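Nitroreductase-like family protein (Bacillus cereus, PDB 2I7H) belongs to the nitroreductase-like family, a group of flavoproteins with an alpha+beta fold, and holds flavin mononucleotide in its dimeric assembly. Local coordinates at residues L146-G150 and I151-R155; K26-K30 and D31-E35; K63-V66 and D67-N71. All blocks are in the same frame, centred on the assembly; numbering follows the deposited sequence.

Contact 1 of 3, residues L146-G150 and I151-R155; sequences LFIEG and IGLTR
A Schellman motif closes helix 145-150, and its two defining backbone bonds run backward from the loop: L153 N reaches I148 O at 2.9 Å, and G152 N reaches E149 O, also at 2.9 Å. The first comes in almost in line with the I148 carbonyl; the second arrives from above the plane of the E149 carbonyl, 61° out of it. One last helical bond, I151 N to F147 O, precedes them. I151 has already left helical geometry, and G152, with phi at 84°, is the C-prime residue that completes the turn.

Two apolar pairs flank the turn. I151 places CG1 between its own N and carbonyl carbon (chi1 61°), so that CG1 rests 3.5 Å from F147 O, while its CG2 comes obliquely to F147 CE2 at 3.7 Å. The ring is buried, with L65 and V69 of helix 62-71 and I159 and I162 of strand 157-167 around it. In the other pair, I148 CG2 meets L153 CB at 3.6 Å, the two side chains crossing at about a right angle, and both also touch I159. The hydrophobic contact between I148 and L153, bracketing the glycine turn, is typical of a Schellman C-cap.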
ATOM      1  N   LEU A 146     -24.677   4.323  -7.567  1.00 42.31           N
ATOM      2  CA  LEU A 146     -24.987   5.310  -8.593  1.00 42.92           C
ATOM      3  C   LEU A 146     -23.745   5.881  -9.283  1.00 42.90           C
ATOM      4  O   LEU A 146     -23.748   6.062 -10.497  1.00 43.26           O
ATOM      5  CB  LEU A 146     -25.862   6.446  -8.032  1.00 43.47           C
ATOM      6  CG  LEU A 146     -27.349   6.165  -7.757  1.00 44.23           C
ATOM      7  CD1 LEU A 146     -27.992   7.323  -7.002  1.00 41.86           C
ATOM      8  CD2 LEU A 146     -28.130   5.807  -9.023  1.00 46.33           C
ATOM      9  N   PHE A 147     -22.701   6.168  -8.510  1.00 42.91           N
ATOM     10  CA  PHE A 147     -21.437   6.635  -9.059  1.00 43.03           C
ATOM     11  C   PHE A 147     -20.712   5.516  -9.829  1.00 43.54           C
ATOM     12  O   PHE A 147     -20.182   5.737 -10.925  1.00 43.69           O
ATOM     13  CB  PHE A 147     -20.555   7.225  -7.940  1.00 42.81           C
ATOM     14  CG  PHE A 147     -19.192   7.641  -8.401  1.00 42.70           C
ATOM     15  CD1 PHE A 147     -18.056   6.965  -7.949  1.00 42.00           C
ATOM     16  CD2 PHE A 147     -19.040   8.670  -9.338  1.00 42.56           C
ATOM     17  CE1 PHE A 147     -16.796   7.323  -8.397  1.00 41.32           C
ATOM     18  CE2 PHE A 147     -17.785   9.036  -9.788  1.00 43.40           C
ATOM     19  CZ  PHE A 147     -16.652   8.352  -9.311  1.00 41.59           C
ATOM     20  N   ILE A 148     -20.713   4.319  -9.247  1.00 43.79           N
ATOM     21  CA  ILE A 148     -20.006   3.163  -9.796  1.00 44.01           C
ATOM     22  C   ILE A 148     -20.533   2.773 -11.182  1.00 44.39           C
ATOM     23  O   ILE A 148     -19.749   2.503 -12.097  1.00 44.12           O
ATOM     24  CB  ILE A 148     -20.070   1.960  -8.819  1.00 43.76           C
ATOM     25  CG1 ILE A 148     -19.377   2.313  -7.492  1.00 44.32           C
ATOM     26  CG2 ILE A 148     -19.437   0.720  -9.444  1.00 44.71           C
ATOM     27  CD1 ILE A 148     -19.859   1.499  -6.246  1.00 43.47           C
ATOM     28  N   GLU A 149     -21.861   2.742 -11.316  1.00 44.78           N
ATOM     29  CA  GLU A 149     -22.535   2.492 -12.593  1.00 45.76           C
ATOM     30  C   GLU A 149     -22.346   3.711 -13.502  1.00 44.59           C
ATOM     31  O   GLU A 149     -22.056   3.574 -14.681  1.00 43.91           O
ATOM     32  CB  GLU A 149     -24.021   2.137 -12.348  1.00 46.12           C
ATOM     33  CG  GLU A 149     -25.023   2.704 -13.315  1.00 53.53           C
ATOM     34  CD  GLU A 149     -25.951   3.793 -12.697  1.00 62.59           C
ATOM     35  OE1 GLU A 149     -25.817   5.003 -13.064  1.00 65.17           O
ATOM     36  OE2 GLU A 149     -26.833   3.432 -11.866  1.00 64.20           O
ATOM     37  N   GLY A 150     -22.470   4.901 -12.912  1.00 44.25           N
ATOM     38  CA  GLY A 150     -22.231   6.172 -13.592  1.00 43.52           C
ATOM     39  C   GLY A 150     -20.901   6.317 -14.319  1.00 43.12           C
ATOM     40  O   GLY A 150     -20.848   6.978 -15.347  1.00 42.45           O
ATOM     41  N   ILE A 151     -19.827   5.712 -13.792  1.00 42.61           N
ATOM     42  CA  ILE A 151     -18.530   5.723 -14.503  1.00 41.66           C
ATOM     43  C   ILE A 151     -18.257   4.429 -15.290  1.00 42.31           C
ATOM     44  O   ILE A 151     -17.130   4.211 -15.745  1.00 41.95           O
ATOM     45  CB  ILE A 151     -17.308   6.067 -13.595  1.00 41.60           C
ATOM     46  CG1 ILE A 151     -17.130   5.033 -12.463  1.00 41.50           C
ATOM     47  CG2 ILE A 151     -17.377   7.498 -13.085  1.00 40.83           C
ATOM     48  CD1 ILE A 151     -15.840   5.199 -11.655  1.00 39.67           C
ATOM     49  N   GLY A 152     -19.278   3.579 -15.440  1.00 42.33           N
ATOM     50  CA  GLY A 152     -19.167   2.367 -16.264  1.00 43.11           C
ATOM     51  C   GLY A 152     -18.562   1.115 -15.633  1.00 43.98           C
ATOM     52  O   GLY A 152     -18.143   0.199 -16.351  1.00 43.65           O
ATOM     53  N   LEU A 153     -18.504   1.067 -14.303  1.00 44.58           N
ATOM     54  CA  LEU A 153     -18.102  -0.148 -13.602  1.00 45.67           C
ATOM     55  C   LEU A 153     -19.317  -1.003 -13.235  1.00 47.36           C
ATOM     56  O   LEU A 153     -20.413  -0.477 -12.978  1.00 47.31           O
ATOM     57  CB  LEU A 153     -17.314   0.176 -12.328  1.00 45.01           C
ATOM     58  CG  LEU A 153     -15.999   0.921 -12.458  1.00 42.25           C
ATOM     59  CD1 LEU A 153     -15.399   1.079 -11.133  1.00 37.10           C
ATOM     60  CD2 LEU A 153     -15.111   0.123 -13.315  1.00 45.70           C
ATOM     61  N   THR A 154     -19.107  -2.322 -13.197  1.00 48.66           N
ATOM     62  CA  THR A 154     -20.165  -3.279 -12.846  1.00 49.91           C
ATOM     63  C   THR A 154     -20.194  -3.480 -11.340  1.00 49.68           C
ATOM     64  O   THR A 154     -19.317  -2.988 -10.641  1.00 50.39           O
ATOM     65  CB  THR A 154     -19.952  -4.637 -13.579  1.00 50.32           C
ATOM     66  OG1 THR A 154     -18.810  -5.328 -13.028  1.00 53.21           O
ATOM     67  CG2 THR A 154     -19.745  -4.413 -15.085  1.00 50.43           C
ATOM     68  N   ARG A 155     -21.203  -4.177 -10.825  1.00 49.95           N
ATOM     69  CA  ARG A 155     -21.238  -4.522  -9.399  1.00 50.07           C
ATOM     70  C   ARG A 155     -20.107  -5.493  -9.141  1.00 48.80           C
ATOM     71  O   ARG A 155     -19.689  -6.232 -10.046  1.00 48.39           O
ATOM     72  CB  ARG A 155     -22.554  -5.205  -9.019  1.00 50.44           C
ATOM     73  CG  ARG A 155     -22.874  -5.144  -7.517  1.00 51.33           C
ATOM     74  CD  ARG A 155     -24.265  -5.685  -7.159  1.00 53.17           C
ATOM     75  NE  ARG A 155     -25.321  -5.208  -8.060  1.00 58.22           N
ATOM     76  CZ  ARG A 155     -25.701  -5.858  -9.155  1.00 58.73           C
ATOM     77  NH1 ARG A 155     -25.104  -7.010  -9.469  1.00 60.39           N
ATOM     78  NH2 ARG A 155     -26.666  -5.367  -9.930  1.00 56.87           N
TER

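Contact 2 of 3, residues K26-K30 and D31-E35; sequences KAVEK and DLLIE
With chi1 at 178°, V28 swings CG1 away from its backbone N, while L33 turns CG away from its own carbonyl carbon (chi1 -64°); the valine methyl and the leucine branch point meet at the N-terminal end of helix 30-40, where E29 is the N-cap residue. V28 CG1 lies 3.8 Å from L33 CG and is almost as near both methyls of the leucine, so it sits against the fork of that side chain, the two crossing at about a right angle. V28 and L33 both reach L132 of strand 132-137, and L33 also touches I165 of strand 157-167 and L56 of strand 53-58, so the start of the helix packs across the sheet.

The carbonyl of E29 opens the helical bonding. Its O accepts from L33 N at 3.3 Å, with the donor in the carbonyl plane, and more weakly from L32 N at 3.2 Å, where the angle at the hydrogen falls to 125°. One residue on, K30 O takes the N-H of I34 at 3.0 Å.

K30 and I34 lie side by side and point the same way, and I186 of the second subunit packs on both. The lysine chain bends twice along its length, and its CG and CD each stand 3.8 Å from I34 CD1.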
ATOM      1  N   LYS A  26      -0.636  24.385 -14.697  1.00 51.80           N
ATOM      2  CA  LYS A  26       0.399  23.785 -15.541  1.00 52.24           C
ATOM      3  C   LYS A  26      -0.088  22.443 -16.108  1.00 52.19           C
ATOM      4  O   LYS A  26      -0.878  21.732 -15.475  1.00 52.76           O
ATOM      5  CB  LYS A  26       1.688  23.590 -14.736  1.00 52.29           C
ATOM      6  CG  LYS A  26       2.870  23.177 -15.568  1.00 52.88           C
ATOM      7  CD  LYS A  26       4.039  22.822 -14.703  1.00 54.86           C
ATOM      8  CE  LYS A  26       5.116  22.154 -15.520  1.00 56.10           C
ATOM      9  NZ  LYS A  26       6.159  21.640 -14.595  1.00 60.62           N
ATOM     10  N   ALA A  27       0.376  22.105 -17.302  1.00 51.99           N
ATOM     11  CA  ALA A  27      -0.192  20.996 -18.046  1.00 51.67           C
ATOM     12  C   ALA A  27       0.459  19.694 -17.630  1.00 51.10           C
ATOM     13  O   ALA A  27       1.682  19.602 -17.569  1.00 51.29           O
ATOM     14  CB  ALA A  27      -0.028  21.233 -19.544  1.00 52.33           C
ATOM     15  N   VAL A  28      -0.357  18.691 -17.332  1.00 50.46           N
ATOM     16  CA  VAL A  28       0.161  17.364 -17.006  1.00 49.75           C
ATOM     17  C   VAL A  28       0.099  16.509 -18.268  1.00 49.63           C
ATOM     18  O   VAL A  28      -0.968  16.332 -18.854  1.00 49.67           O
ATOM     19  CB  VAL A  28      -0.615  16.699 -15.834  1.00 49.45           C
ATOM     20  CG1 VAL A  28      -0.075  15.297 -15.543  1.00 49.46           C
ATOM     21  CG2 VAL A  28      -0.519  17.555 -14.585  1.00 48.69           C
ATOM     22  N   GLU A  29       1.239  15.972 -18.681  0.60 49.68           N
ATOM     23  CA  GLU A  29       1.273  15.159 -19.888  0.60 49.99           C
ATOM     24  C   GLU A  29       0.772  13.735 -19.610  0.60 49.55           C
ATOM     25  O   GLU A  29       1.169  13.096 -18.636  0.60 49.37           O
ATOM     26  CB  GLU A  29       2.675  15.156 -20.504  0.60 50.19           C
ATOM     27  CG  GLU A  29       2.703  15.537 -21.981  0.60 52.77           C
ATOM     28  CD  GLU A  29       2.371  17.002 -22.222  0.60 54.88           C
ATOM     29  OE1 GLU A  29       3.147  17.867 -21.756  0.60 56.49           O
ATOM     30  OE2 GLU A  29       1.341  17.285 -22.876  0.60 54.23           O
ATOM     31  N   LYS A  30      -0.110  13.264 -20.487  1.00 49.30           N
ATOM     32  CA  LYS A  30      -0.736  11.944 -20.402  1.00 48.85           C
ATOM     33  C   LYS A  30       0.323  10.827 -20.422  1.00 48.03           C
ATOM     34  O   LYS A  30       0.202   9.824 -19.708  1.00 47.45           O
ATOM     35  CB  LYS A  30      -1.699  11.801 -21.581  1.00 49.40           C
ATOM     36  CG  LYS A  30      -2.330  10.448 -21.753  1.00 51.27           C
ATOM     37  CD  LYS A  30      -2.294  10.018 -23.218  1.00 55.43           C
ATOM     38  CE  LYS A  30      -3.350  10.715 -24.085  1.00 56.58           C
ATOM     39  NZ  LYS A  30      -3.379  10.121 -25.457  1.00 56.35           N
ATOM     40  N   ASP A  31       1.359  11.027 -21.237  1.00 47.29           N
ATOM     41  CA  ASP A  31       2.422  10.051 -21.448  1.00 46.62           C
ATOM     42  C   ASP A  31       3.279   9.906 -20.202  1.00 45.67           C
ATOM     43  O   ASP A  31       3.844   8.849 -19.946  1.00 45.29           O
ATOM     44  CB  ASP A  31       3.294  10.475 -22.632  1.00 47.70           C
ATOM     45  CG  ASP A  31       2.694  10.078 -23.978  1.00 50.75           C
ATOM     46  OD1 ASP A  31       1.567   9.522 -24.009  1.00 53.62           O
ATOM     47  OD2 ASP A  31       3.365  10.305 -25.016  1.00 54.69           O
ATOM     48  N   LEU A  32       3.379  10.984 -19.435  1.00 44.73           N
ATOM     49  CA  LEU A  32       4.029  10.951 -18.141  1.00 44.00           C
ATOM     50  C   LEU A  32       3.228  10.126 -17.117  1.00 43.54           C
ATOM     51  O   LEU A  32       3.807   9.338 -16.363  1.00 43.64           O
ATOM     52  CB  LEU A  32       4.228  12.378 -17.634  1.00 44.26           C
ATOM     53  CG  LEU A  32       4.797  12.547 -16.236  1.00 44.85           C
ATOM     54  CD1 LEU A  32       6.174  11.944 -16.146  1.00 44.01           C
ATOM     55  CD2 LEU A  32       4.816  14.011 -15.873  1.00 46.34           C
ATOM     56  N   LEU A  33       1.911  10.311 -17.086  1.00 42.59           N
ATOM     57  CA  LEU A  33       1.068   9.575 -16.153  1.00 42.45           C
ATOM     58  C   LEU A  33       1.108   8.097 -16.486  1.00 42.30           C
ATOM     59  O   LEU A  33       1.089   7.258 -15.587  1.00 42.34           O
ATOM     60  CB  LEU A  33      -0.375  10.084 -16.185  1.00 42.11           C
ATOM     61  CG  LEU A  33      -0.599  11.527 -15.731  1.00 41.47           C
ATOM     62  CD1 LEU A  33      -2.002  11.922 -16.012  1.00 37.71           C
ATOM     63  CD2 LEU A  33      -0.320  11.660 -14.245  1.00 38.02           C
ATOM     64  N   ILE A  34       1.170   7.786 -17.779  1.00 42.14           N
ATOM     65  CA  ILE A  34       1.213   6.397 -18.219  1.00 42.63           C
ATOM     66  C   ILE A  34       2.571   5.806 -17.859  1.00 42.53           C
ATOM     67  O   ILE A  34       2.673   4.645 -17.477  1.00 42.75           O
ATOM     68  CB  ILE A  34       0.934   6.295 -19.750  1.00 43.13           C
ATOM     69  CG1 ILE A  34      -0.550   6.548 -20.037  1.00 42.62           C
ATOM     70  CG2 ILE A  34       1.405   4.939 -20.330  1.00 43.18           C
ATOM     71  CD1 ILE A  34      -0.796   6.953 -21.483  1.00 46.85           C
ATOM     72  N   GLU A  35       3.615   6.619 -17.989  1.00 42.48           N
ATOM     73  CA  GLU A  35       4.964   6.199 -17.632  1.00 43.44           C
ATOM     74  C   GLU A  35       5.027   5.846 -16.138  1.00 42.22           C
ATOM     75  O   GLU A  35       5.451   4.756 -15.777  1.00 42.55           O
ATOM     76  CB  GLU A  35       6.006   7.267 -18.022  1.00 42.58           C
ATOM     77  CG  GLU A  35       7.398   6.956 -17.524  1.00 45.30           C
ATOM     78  CD  GLU A  35       8.484   7.892 -18.055  1.00 47.28           C
ATOM     79  OE1 GLU A  35       9.633   7.758 -17.580  1.00 52.49           O
ATOM     80  OE2 GLU A  35       8.226   8.739 -18.956  1.00 53.29           O
TER

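Contact 3 of 3, residues K63-V66 and D67-N71; sequences KKLV and DAVLN
V66 lies alongside L70 one turn further along helix 62-71, both side chains pointing the same way, with V66 CG1 4.0 Å from L70 CD1. CG1 stands opposite the backbone N of V66 (chi1 167°), which carries it toward the later turn. This is regular alpha-helical packing at i and i+4 spacing. Helix 75-90 lies by this face: V66 touches S86 and F89, and L70 touches R78.

Four successive backbone bonds hold the turns together. V69 N to L65 O, at 2.8 Å, and L70 N to V66 O, at 2.9 Å, come nearly end-on to their carbonyls, and the latter is close to straight, at 170° about the hydrogen. The bonds from D67 N to K63 O and from A68 N to K64 O approach with more tilt from the carbonyl planes.

Another face carries L65, A68 and V69, all buried and packed against helix 145-150 and the loops next to it; L65 also touches F89. Within this helix L65 CD2 and V69 CG2 make a looser apolar contact at 4.2 Å. V69 CG2 fits closer to the backbone than to that methyl, standing 3.3 Å from L65 O. A68 adds a short side chain next to them, and its CB is 3.5 Å from the same L65 O.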
ATOM      1  N   LYS A  63     -15.239  16.287 -17.165  1.00 44.74           N
ATOM      2  CA  LYS A  63     -16.631  16.676 -16.988  1.00 45.04           C
ATOM      3  C   LYS A  63     -17.517  15.454 -16.936  1.00 44.09           C
ATOM      4  O   LYS A  63     -18.593  15.493 -16.350  1.00 43.89           O
ATOM      5  CB  LYS A  63     -17.101  17.607 -18.109  1.00 44.42           C
ATOM      6  CG  LYS A  63     -16.609  19.028 -17.992  1.00 45.87           C
ATOM      7  CD  LYS A  63     -17.201  19.889 -19.134  1.00 47.21           C
ATOM      8  CE  LYS A  63     -16.303  21.087 -19.488  1.00 49.71           C
ATOM      9  NZ  LYS A  63     -16.764  21.826 -20.734  1.00 50.44           N
ATOM     10  N   LYS A  64     -17.066  14.373 -17.563  1.00 43.92           N
ATOM     11  CA  LYS A  64     -17.825  13.122 -17.545  1.00 44.02           C
ATOM     12  C   LYS A  64     -17.832  12.529 -16.146  1.00 43.00           C
ATOM     13  O   LYS A  64     -18.856  12.035 -15.691  1.00 42.22           O
ATOM     14  CB  LYS A  64     -17.257  12.108 -18.535  1.00 44.27           C
ATOM     15  CG  LYS A  64     -17.500  12.464 -19.957  1.00 47.52           C
ATOM     16  CD  LYS A  64     -18.064  11.275 -20.690  1.00 51.23           C
ATOM     17  CE  LYS A  64     -18.230  11.602 -22.157  1.00 52.07           C
ATOM     18  NZ  LYS A  64     -16.906  11.464 -22.782  1.00 53.09           N
ATOM     19  N   LEU A  65     -16.670  12.587 -15.493  1.00 42.39           N
ATOM     20  CA  LEU A  65     -16.505  12.155 -14.118  1.00 42.28           C
ATOM     21  C   LEU A  65     -17.366  13.020 -13.231  1.00 41.36           C
ATOM     22  O   LEU A  65     -18.076  12.508 -12.370  1.00 41.16           O
ATOM     23  CB  LEU A  65     -15.047  12.322 -13.676  1.00 42.96           C
ATOM     24  CG  LEU A  65     -14.433  11.311 -12.705  1.00 43.70           C
ATOM     25  CD1 LEU A  65     -13.451  11.990 -11.771  1.00 45.29           C
ATOM     26  CD2 LEU A  65     -15.433  10.547 -11.933  1.00 43.06           C
ATOM     27  N   VAL A  66     -17.274  14.333 -13.429  1.00 40.29           N
ATOM     28  CA  VAL A  66     -18.084  15.270 -12.664  1.00 39.97           C
ATOM     29  C   VAL A  66     -19.567  14.938 -12.774  1.00 39.98           C
ATOM     30  O   VAL A  66     -20.263  14.900 -11.759  1.00 40.01           O
ATOM     31  CB  VAL A  66     -17.817  16.739 -13.042  1.00 39.21           C
ATOM     32  CG1 VAL A  66     -18.893  17.642 -12.463  1.00 38.85           C
ATOM     33  CG2 VAL A  66     -16.473  17.162 -12.528  1.00 39.37           C
ATOM     34  N   ASP A  67     -20.032  14.688 -13.995  0.50 40.04           N
ATOM     35  CA  ASP A  67     -21.432  14.359 -14.234  0.50 40.36           C
ATOM     36  C   ASP A  67     -21.845  13.100 -13.441  0.50 39.98           C
ATOM     37  O   ASP A  67     -22.883  13.088 -12.783  0.50 39.85           O
ATOM     38  CB  ASP A  67     -21.711  14.225 -15.744  0.50 40.64           C
ATOM     39  CG  ASP A  67     -21.714  15.582 -16.482  0.50 41.94           C
ATOM     40  OD1 ASP A  67     -21.580  16.650 -15.836  0.50 43.38           O
ATOM     41  OD2 ASP A  67     -21.856  15.579 -17.728  0.50 43.12           O
ATOM     42  N   ALA A  68     -21.005  12.067 -13.478  1.00 39.82           N
ATOM     43  CA  ALA A  68     -21.196  10.864 -12.666  1.00 39.42           C
ATOM     44  C   ALA A  68     -21.214  11.170 -11.159  1.00 39.04           C
ATOM     45  O   ALA A  68     -22.077  10.668 -10.435  1.00 39.70           O
ATOM     46  CB  ALA A  68     -20.168   9.796 -13.023  1.00 38.17           C
ATOM     47  N   VAL A  69     -20.312  12.033 -10.696  1.00 38.70           N
ATOM     48  CA  VAL A  69     -20.301  12.413  -9.282  1.00 38.56           C
ATOM     49  C   VAL A  69     -21.617  13.080  -8.871  1.00 38.77           C
ATOM     50  O   VAL A  69     -22.243  12.690  -7.881  1.00 38.66           O
ATOM     51  CB  VAL A  69     -19.112  13.360  -8.903  1.00 38.54           C
ATOM     52  CG1 VAL A  69     -19.266  13.815  -7.458  1.00 38.05           C
ATOM     53  CG2 VAL A  69     -17.768  12.656  -9.086  1.00 37.25           C
ATOM     54  N   LEU A  70     -22.008  14.106  -9.630  1.00 38.35           N
ATOM     55  CA  LEU A  70     -23.178  14.889  -9.299  1.00 38.09           C
ATOM     56  C   LEU A  70     -24.484  14.091  -9.363  1.00 37.69           C
ATOM     57  O   LEU A  70     -25.375  14.302  -8.552  1.00 37.10           O
ATOM     58  CB  LEU A  70     -23.242  16.141 -10.175  1.00 38.10           C
ATOM     59  CG  LEU A  70     -22.109  17.133  -9.947  1.00 38.50           C
ATOM     60  CD1 LEU A  70     -22.410  18.400 -10.719  1.00 40.61           C
ATOM     61  CD2 LEU A  70     -21.893  17.437  -8.459  1.00 38.40           C
ATOM     62  N   ASN A  71     -24.612  13.233 -10.374  0.60 37.58           N
ATOM     63  CA  ASN A  71     -25.828  12.448 -10.595  0.60 38.00           C
ATOM     64  C   ASN A  71     -26.023  11.421  -9.499  0.60 38.09           C
ATOM     65  O   ASN A  71     -27.097  10.832  -9.367  0.60 37.87           O
ATOM     66  CB  ASN A  71     -25.797  11.753 -11.961  0.60 37.84           C
ATOM     67  CG  ASN A  71     -26.049  12.709 -13.101  0.60 39.70           C
ATOM     68  OD1 ASN A  71     -26.599  13.794 -12.909  0.60 41.85           O
ATOM     69  ND2 ASN A  71     -25.648  12.314 -14.308  0.60 42.20           N
TER

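In the fold
Contacts 1 and 3 form one packed unit, their centres about 11 Å apart, with helix 145-150 and the turn after it set against helix 62-71. They meet through F147 CE2, 3.5 Å from L65 CD2, and through I151 CG2, 3.6 Å from A68 CB. Contact 2 stands apart: its centre is about 26 Å from that of contact 1 and about 22 Å from that of contact 3, with no touch to either. The central sheet still connects contacts 1 and 2, since strand 157-167 meets contact 1 through I159 and contact 2 through I165. The side chains of F147 and V69 are each about 12 Å from a bound flavin mononucleotide.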